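Probable phospholipase A2 homolog 2 (Oryza sativa, PDB 2WG9) probably catalyses the calcium-dependent hydrolysis of the 2-acyl ester of membrane phosphoglycerides, releasing a lysophospholipid and a free fatty acid. Local coordinates at residues Arg21-Gln26 against Arg51-Leu56; Cys86-Ser91 against Val108-Ile113. All coordinates share one frame; numbering follows the deposited sequence.

In the fold
From the N terminus, contact 1 comes first: the disulfide C23-C53 closes a loop that carries the small antiparallel sheet of strands 24-26 and 35-37 and the calcium ligands Y39, G41 and Y44, and it does so just before helix 55-68 begins. That helix carries the predicted active-site H63 and the calcium ligand D64. Contact 2 then closes a second loop, bringing the C-terminal end of helix 77-88 against helix 102-125, whose inner face lines the octanoate pocket. The two loops neither nest nor cross but follow in series, their contact centres about 15 Å apart. They still meet in space, where A55 and L56 at the start of helix 55-68 pack on I87, V90 and S91.

Contact 1 of 2, residues Arg21-Gln26 against Arg51-Leu56; sequences RTCESQ and RPCDAL
C23 and C53 are joined by a disulfide, SG to SG 2.0 Å, and this bond is the entire meeting between residues 21-26 and 51-56. Both CB atoms point toward the opposing segment. In each cysteine SG lies beside the backbone N and anti to the carbonyl carbon (chi1 near -60° in both), and the C-S-S-C torsion of -92° gives the bridge a left-handed sense while the two CB atoms come within 3.8 Å of each other. F95 touches C53 from a loop. In the secretory phospholipase A2 framework seen here, the bridge fastens the segment entering strand 24-26 to the turn preceding helix 55-68, with the calcium-binding loop between its ends and the side chain of C53 about 12 Å from the calcium ion. D54 is the N-cap of that helix: OD1 accepts the N-H of D57, and OD2 is hydrogen-bonded to Y36 and T94. Beyond the two cysteines the segments diverge, and T22 and E24 direct their CB atoms away from 51-56. T22 OG1 donates to E24 OE2 from above the carboxylate plane, a bond left doubtful because T22 has two conformers. R21, on the solvent side, instead forms a salt bridge with E50.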
ATOM      1  N   ARG A  21     -14.703  -1.385   0.459  1.00 16.22           N
ATOM      2  CA  ARG A  21     -15.097  -1.856   1.787  1.00 16.33           C
ATOM      3  C   ARG A  21     -14.922  -3.377   1.892  1.00 15.95           C
ATOM      4  O   ARG A  21     -15.434  -4.000   2.824  1.00 16.03           O
ATOM      5  CB  ARG A  21     -16.557  -1.480   2.087  1.00 16.47           C
ATOM      6  CG  ARG A  21     -16.916  -0.020   1.813  1.00 17.60           C
ATOM      7  CD  ARG A  21     -18.315   0.326   2.324  1.00 19.63           C
ATOM      8  NE  ARG A  21     -18.686   1.708   2.017  1.00 20.83           N
ATOM      9  CZ  ARG A  21     -18.371   2.766   2.763  1.00 22.92           C
ATOM     10  NH1 ARG A  21     -18.765   3.977   2.385  1.00 23.43           N
ATOM     11  NH2 ARG A  21     -17.671   2.626   3.886  1.00 22.69           N
ATOM     12  N   THR A  22     -14.174  -3.955   0.946  1.00 15.60           N
ATOM     13  CA  THR A  22     -14.014  -5.407   0.849  0.50 15.66           C
ATOM     14  C   THR A  22     -12.542  -5.813   0.832  1.00 15.55           C
ATOM     15  O   THR A  22     -11.717  -5.164   0.196  1.00 15.38           O
ATOM     16  CB  THR A  22     -14.758  -5.994  -0.397  0.50 15.60           C
ATOM     17  OG1 THR A  22     -14.213  -7.276  -0.743  0.50 16.24           O
ATOM     18  CG2 THR A  22     -14.622  -5.086  -1.591  0.50 15.03           C
ATOM     19  N   CYS A  23     -12.223  -6.889   1.546  1.00 15.50           N
ATOM     20  CA  CYS A  23     -10.865  -7.422   1.571  1.00 15.26           C
ATOM     21  C   CYS A  23     -10.605  -8.215   0.294  1.00 15.47           C
ATOM     22  O   CYS A  23     -11.055  -9.353   0.160  1.00 15.49           O
ATOM     23  CB  CYS A  23     -10.655  -8.306   2.803  1.00 14.79           C
ATOM     24  SG  CYS A  23     -10.909  -7.421   4.369  1.00 14.93           S
ATOM     25  N   GLU A  24      -9.871  -7.602  -0.631  1.00 15.53           N
ATOM     26  CA  GLU A  24      -9.560  -8.211  -1.923  1.00 16.00           C
ATOM     27  C   GLU A  24      -8.275  -9.047  -1.909  1.00 15.77           C
ATOM     28  O   GLU A  24      -7.435  -8.919  -1.011  1.00 15.50           O
ATOM     29  CB  GLU A  24      -9.490  -7.133  -3.018  1.00 16.15           C
ATOM     30  CG  GLU A  24     -10.829  -6.438  -3.309  1.00 18.35           C
ATOM     31  CD  GLU A  24     -11.916  -7.405  -3.754  1.00 21.39           C
ATOM     32  OE1 GLU A  24     -11.613  -8.332  -4.527  1.00 23.97           O
ATOM     33  OE2 GLU A  24     -13.075  -7.245  -3.331  1.00 23.76           O
ATOM     34  N   SER A  25      -8.143  -9.932  -2.892  1.00 15.66           N
ATOM     35  CA  SER A  25      -6.896 -10.666  -3.091  1.00 16.09           C
ATOM     36  C   SER A  25      -6.783 -11.075  -4.556  1.00 16.53           C
ATOM     37  O   SER A  25      -6.949 -12.250  -4.908  1.00 16.49           O
ATOM     38  CB  SER A  25      -6.780 -11.859  -2.130  1.00 15.84           C
ATOM     39  OG  SER A  25      -7.963 -12.638  -2.102  1.00 16.10           O
ATOM     40  N   GLN A  26      -6.511 -10.071  -5.389  1.00 17.08           N
ATOM     41  CA  GLN A  26      -6.507 -10.190  -6.847  1.00 17.80           C
ATOM     42  C   GLN A  26      -5.147  -9.792  -7.408  1.00 17.54           C
ATOM     43  O   GLN A  26      -4.503  -8.878  -6.896  1.00 17.02           O
ATOM     44  CB  GLN A  26      -7.581  -9.280  -7.456  1.00 18.42           C
ATOM     45  CG  GLN A  26      -9.018  -9.593  -7.022  1.00 20.86           C
ATOM     46  CD  GLN A  26      -9.532 -10.904  -7.601  1.00 24.68           C
ATOM     47  OE1 GLN A  26      -9.241 -11.251  -8.754  1.00 27.77           O
ATOM     48  NE2 GLN A  26     -10.302 -11.641  -6.804  1.00 25.95           N
ATOM     49  N   ARG A  51     -11.696  -0.432   8.492  1.00 11.24           N
ATOM     50  CA  ARG A  51     -10.590  -1.109   9.156  0.50 11.42           C
ATOM     51  C   ARG A  51      -9.795  -1.923   8.132  1.00 11.35           C
ATOM     52  O   ARG A  51     -10.391  -2.564   7.268  1.00 10.86           O
ATOM     53  CB  ARG A  51     -11.110  -2.027  10.266  0.50 11.45           C
ATOM     54  CG  ARG A  51     -10.055  -2.365  11.290  0.50 11.40           C
ATOM     55  CD  ARG A  51     -10.346  -3.627  12.063  0.50 10.51           C
ATOM     56  NE  ARG A  51      -9.142  -4.048  12.786  0.50  9.67           N
ATOM     57  CZ  ARG A  51      -9.051  -5.134  13.545  0.50  9.23           C
ATOM     58  NH1 ARG A  51      -7.906  -5.411  14.147  0.50  9.49           N
ATOM     59  NH2 ARG A  51     -10.095  -5.938  13.711  0.50  9.76           N
ATOM     60  N   PRO A  52      -8.444  -1.892   8.216  1.00 11.48           N
ATOM     61  CA  PRO A  52      -7.675  -2.725   7.296  1.00 11.62           C
ATOM     62  C   PRO A  52      -7.893  -4.201   7.601  1.00 11.67           C
ATOM     63  O   PRO A  52      -8.356  -4.548   8.684  1.00 11.45           O
ATOM     64  CB  PRO A  52      -6.214  -2.355   7.592  1.00 11.66           C
ATOM     65  CG  PRO A  52      -6.267  -1.122   8.397  1.00 12.18           C
ATOM     66  CD  PRO A  52      -7.567  -1.122   9.119  1.00 11.50           C
ATOM     67  N   CYS A  53      -7.544  -5.053   6.645  1.00 11.52           N
ATOM     68  CA  CYS A  53      -7.881  -6.466   6.691  1.00 11.63           C
ATOM     69  C   CYS A  53      -6.843  -7.313   7.414  1.00 11.74           C
ATOM     70  O   CYS A  53      -7.145  -8.421   7.868  1.00 11.75           O
ATOM     71  CB  CYS A  53      -8.083  -6.982   5.268  1.00 11.65           C
ATOM     72  SG  CYS A  53      -9.370  -6.111   4.392  1.00 12.51           S
ATOM     73  N   ASP A  54      -5.620  -6.797   7.486  1.00 11.66           N
ATOM     74  CA  ASP A  54      -4.516  -7.431   8.212  1.00 11.49           C
ATOM     75  C   ASP A  54      -3.401  -6.405   8.375  1.00 11.31           C
ATOM     76  O   ASP A  54      -3.612  -5.217   8.073  1.00 11.03           O
ATOM     77  CB  ASP A  54      -4.024  -8.726   7.522  1.00 11.60           C
ATOM     78  CG  ASP A  54      -3.407  -8.488   6.142  1.00 12.89           C
ATOM     79  OD1 ASP A  54      -3.316  -7.331   5.663  1.00 10.89           O
ATOM     80  OD2 ASP A  54      -3.005  -9.496   5.522  1.00 14.08           O
ATOM     81  N   ALA A  55      -2.241  -6.849   8.864  1.00 10.93           N
ATOM     82  CA  ALA A  55      -1.097  -5.966   9.121  1.00 10.90           C
ATOM     83  C   ALA A  55      -0.556  -5.321   7.850  1.00 10.74           C
ATOM     84  O   ALA A  55      -0.238  -4.127   7.836  1.00 11.02           O
ATOM     85  CB  ALA A  55       0.020  -6.729   9.841  1.00 10.55           C
ATOM     86  N   LEU A  56      -0.448  -6.114   6.783  1.00 10.91           N
ATOM     87  CA  LEU A  56      -0.011  -5.586   5.487  1.00 10.61           C
ATOM     88  C   LEU A  56      -0.990  -4.541   4.963  1.00 10.41           C
ATOM     89  O   LEU A  56      -0.572  -3.481   4.500  1.00 10.12           O
ATOM     90  CB  LEU A  56       0.196  -6.708   4.458  1.00 10.49           C
ATOM     91  CG  LEU A  56       0.759  -6.294   3.088  1.00 10.72           C
ATOM     92  CD1 LEU A  56       2.093  -5.549   3.203  1.00 11.40           C
ATOM     93  CD2 LEU A  56       0.893  -7.511   2.171  1.00 10.92           C
TER

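Contact 2 of 2, residues Cys86-Ser91 against Val108-Ile113; sequences CIDRVS and VIRGVI. With OCA (octanoic acid (caprylic acid)), chain D.
R110 and D88 form a two-pronged salt bridge between helix 102-125 and the end of helix 77-88, in the helical core of the phospholipase A2 fold, where the disulfide C59-C86 ties helix 77-88 to helix 55-68. The CB of R110 heads toward helix 77-88, and its CG then lies 4.3 Å from I87 CG2. From CG to NE the chain is extended (chi2 -155°, chi3 -169°), carrying CD alongside D88 OD1 at 3.8 Å. NE donates to OD1 at 2.8 Å, and NH2 to OD2 at the same length, both bonds almost straight and both using syn lone pairs. The carboxylate thus meets the NE/NH2 edge of the guanidinium side-on, the two planes only 12° apart. NH1 turns to E114, so two acids share the guanidinium, which should hold its rotation. A leucine in its place would probably leave D88 without its charge partner and its carboxylate free to turn. Beside the salt bridge the packing turns apolar and buried: I87 CD1 meets I109 CG2 at 3.6 Å. CG1 of I109, on its other branch, lies 3.9 Å from the terminal methyl C8 of the octanoate, and one turn on, I113 CD1 touches octanoate C3 at 3.8 Å.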
ATOM      1  N   CYS A  86       7.252  -0.594   7.662  1.00 14.33           N
ATOM      2  CA  CYS A  86       6.025  -1.287   8.051  1.00 14.00           C
ATOM      3  C   CYS A  86       5.947  -2.705   7.449  1.00 14.12           C
ATOM      4  O   CYS A  86       5.717  -3.684   8.173  1.00 13.75           O
ATOM      5  CB  CYS A  86       4.802  -0.443   7.653  1.00 13.40           C
ATOM      6  SG  CYS A  86       3.235  -0.992   8.384  1.00 12.42           S
ATOM      7  N   ILE A  87       6.149  -2.805   6.132  1.00 14.29           N
ATOM      8  CA  ILE A  87       6.171  -4.094   5.419  1.00 14.96           C
ATOM      9  C   ILE A  87       7.117  -5.121   6.057  1.00 15.27           C
ATOM     10  O   ILE A  87       6.758  -6.297   6.212  1.00 14.93           O
ATOM     11  CB  ILE A  87       6.564  -3.911   3.920  1.00 15.20           C
ATOM     12  CG1 ILE A  87       5.408  -3.291   3.132  1.00 15.15           C
ATOM     13  CG2 ILE A  87       6.966  -5.247   3.288  1.00 14.96           C
ATOM     14  CD1 ILE A  87       5.824  -2.806   1.720  1.00 15.64           C
ATOM     15  N   ASP A  88       8.316  -4.670   6.421  1.00 15.59           N
ATOM     16  CA  ASP A  88       9.330  -5.543   7.015  1.00 16.85           C
ATOM     17  C   ASP A  88       8.895  -6.123   8.379  1.00 17.18           C
ATOM     18  O   ASP A  88       9.459  -7.111   8.849  1.00 17.04           O
ATOM     19  CB  ASP A  88      10.670  -4.797   7.125  1.00 16.91           C
ATOM     20  CG  ASP A  88      11.334  -4.553   5.763  1.00 18.86           C
ATOM     21  OD1 ASP A  88      10.932  -5.184   4.755  1.00 20.34           O
ATOM     22  OD2 ASP A  88      12.283  -3.735   5.699  1.00 20.30           O
ATOM     23  N   ARG A  89       7.875  -5.526   8.991  1.00 17.54           N
ATOM     24  CA  ARG A  89       7.467  -5.908  10.347  1.00 18.52           C
ATOM     25  C   ARG A  89       6.055  -6.483  10.406  1.00 18.78           C
ATOM     26  O   ARG A  89       5.433  -6.537  11.469  1.00 18.97           O
ATOM     27  CB  ARG A  89       7.623  -4.718  11.295  1.00 18.62           C
ATOM     28  CG  ARG A  89       9.072  -4.375  11.569  1.00 20.59           C
ATOM     29  CD  ARG A  89       9.287  -2.898  11.815  1.00 23.93           C
ATOM     30  NE  ARG A  89      10.703  -2.617  12.051  1.00 26.34           N
ATOM     31  CZ  ARG A  89      11.592  -2.368  11.090  1.00 27.62           C
ATOM     32  NH1 ARG A  89      11.223  -2.349   9.814  1.00 25.78           N
ATOM     33  NH2 ARG A  89      12.859  -2.130  11.410  1.00 28.07           N
ATOM     34  N   VAL A  90       5.562  -6.923   9.254  1.00 18.93           N
ATOM     35  CA  VAL A  90       4.218  -7.469   9.123  1.00 19.46           C
ATOM     36  C   VAL A  90       4.141  -8.890   9.697  1.00 19.72           C
ATOM     37  O   VAL A  90       4.980  -9.734   9.389  1.00 19.28           O
ATOM     38  CB  VAL A  90       3.780  -7.416   7.632  1.00 19.59           C
ATOM     39  CG1 VAL A  90       2.760  -8.478   7.301  1.00 20.06           C
ATOM     40  CG2 VAL A  90       3.255  -6.027   7.291  1.00 19.82           C
ATOM     41  N   SER A  91       3.141  -9.137  10.544  1.00 20.38           N
ATOM     42  CA  SER A  91       2.925 -10.456  11.133  1.00 21.34           C
ATOM     43  C   SER A  91       1.468 -10.703  11.552  1.00 21.70           C
ATOM     44  O   SER A  91       0.604  -9.822  11.428  1.00 21.98           O
ATOM     45  CB  SER A  91       3.864 -10.669  12.327  1.00 21.74           C
ATOM     46  OG  SER A  91       3.620  -9.714  13.346  1.00 23.30           O
ATOM     47  N   VAL A 108       6.428  -8.152  -3.428  1.00 14.10           N
ATOM     48  CA  VAL A 108       6.073  -7.470  -4.682  1.00 14.26           C
ATOM     49  C   VAL A 108       5.873  -5.962  -4.439  1.00 14.55           C
ATOM     50  O   VAL A 108       6.395  -5.120  -5.184  1.00 14.03           O
ATOM     51  CB  VAL A 108       4.838  -8.126  -5.372  1.00 14.78           C
ATOM     52  CG1 VAL A 108       4.405  -7.341  -6.616  1.00 14.46           C
ATOM     53  CG2 VAL A 108       5.142  -9.590  -5.748  1.00 13.84           C
ATOM     54  N   ILE A 109       5.142  -5.620  -3.380  1.00 14.66           N
ATOM     55  CA  ILE A 109       4.958  -4.220  -3.000  1.00 14.72           C
ATOM     56  C   ILE A 109       6.311  -3.599  -2.662  1.00 15.09           C
ATOM     57  O   ILE A 109       6.630  -2.501  -3.126  1.00 14.96           O
ATOM     58  CB  ILE A 109       3.975  -4.070  -1.800  1.00 14.95           C
ATOM     59  CG1 ILE A 109       2.580  -4.571  -2.204  1.00 14.55           C
ATOM     60  CG2 ILE A 109       3.929  -2.610  -1.314  1.00 14.12           C
ATOM     61  CD1 ILE A 109       1.652  -4.916  -1.029  1.00 14.59           C
ATOM     62  N   ARG A 110       7.110  -4.322  -1.873  1.00 15.63           N
ATOM     63  CA  ARG A 110       8.415  -3.835  -1.430  1.00 16.20           C
ATOM     64  C   ARG A 110       9.318  -3.452  -2.602  1.00 16.16           C
ATOM     65  O   ARG A 110       9.940  -2.399  -2.575  1.00 16.36           O
ATOM     66  CB  ARG A 110       9.124  -4.859  -0.539  1.00 16.47           C
ATOM     67  CG  ARG A 110      10.016  -4.187   0.489  1.00 18.59           C
ATOM     68  CD  ARG A 110      11.175  -5.064   1.003  1.00 20.58           C
ATOM     69  NE  ARG A 110      11.800  -4.410   2.158  1.00 22.49           N
ATOM     70  CZ  ARG A 110      12.715  -3.440   2.083  1.00 23.60           C
ATOM     71  NH1 ARG A 110      13.142  -3.000   0.907  1.00 24.45           N
ATOM     72  NH2 ARG A 110      13.211  -2.906   3.192  1.00 23.68           N
ATOM     73  N   GLY A 111       9.376  -4.302  -3.628  1.00 16.31           N
ATOM     74  CA  GLY A 111      10.188  -4.022  -4.815  1.00 16.52           C
ATOM     75  C   GLY A 111       9.855  -2.691  -5.478  1.00 16.49           C
ATOM     76  O   GLY A 111      10.750  -1.905  -5.803  1.00 16.60           O
ATOM     77  N   VAL A 112       8.560  -2.442  -5.667  1.00 16.50           N
ATOM     78  CA  VAL A 112       8.054  -1.207  -6.278  1.00 16.56           C
ATOM     79  C   VAL A 112       8.349   0.025  -5.425  1.00 16.82           C
ATOM     80  O   VAL A 112       8.751   1.073  -5.946  1.00 16.93           O
ATOM     81  CB  VAL A 112       6.520  -1.313  -6.544  1.00 16.80           C
ATOM     82  CG1 VAL A 112       5.925   0.022  -6.990  1.00 16.36           C
ATOM     83  CG2 VAL A 112       6.234  -2.398  -7.579  1.00 16.97           C
ATOM     84  N   ILE A 113       8.142  -0.100  -4.115  1.00 16.91           N
ATOM     85  CA  ILE A 113       8.341   1.023  -3.192  1.00 16.85           C
ATOM     86  C   ILE A 113       9.824   1.407  -3.031  1.00 17.34           C
ATOM     87  O   ILE A 113      10.151   2.591  -2.898  1.00 17.12           O
ATOM     88  CB  ILE A 113       7.622   0.789  -1.825  1.00 16.74           C
ATOM     89  CG1 ILE A 113       6.101   0.642  -2.037  1.00 16.46           C
ATOM     90  CG2 ILE A 113       7.903   1.936  -0.829  1.00 16.81           C
ATOM     91  CD1 ILE A 113       5.413   1.840  -2.759  1.00 15.43           C
TER
HETATM   92  C1  OCA D 301      -0.434   1.072  -1.121  1.00 20.47           C
HETATM   93  C2  OCA D 301       0.783   0.195  -1.425  1.00 21.46           C
HETATM   94  C3  OCA D 301       1.755   0.888  -2.377  1.00 22.54           C
HETATM   95  C4  OCA D 301       1.242   0.928  -3.819  1.00 24.03           C
HETATM   96  C5  OCA D 301       1.092  -0.472  -4.436  1.00 25.04           C
HETATM   97  C6  OCA D 301       2.396  -0.946  -5.074  1.00 25.49           C
HETATM   98  C7  OCA D 301       2.123  -1.886  -6.248  1.00 25.35           C
HETATM   99  C8  OCA D 301       2.522  -3.323  -5.896  1.00 25.15           C
HETATM  100  O1  OCA D 301      -1.446   0.915  -1.833  1.00 18.10           O
HETATM  101  O2  OCA D 301      -0.326   1.876  -0.174  1.00 21.80           O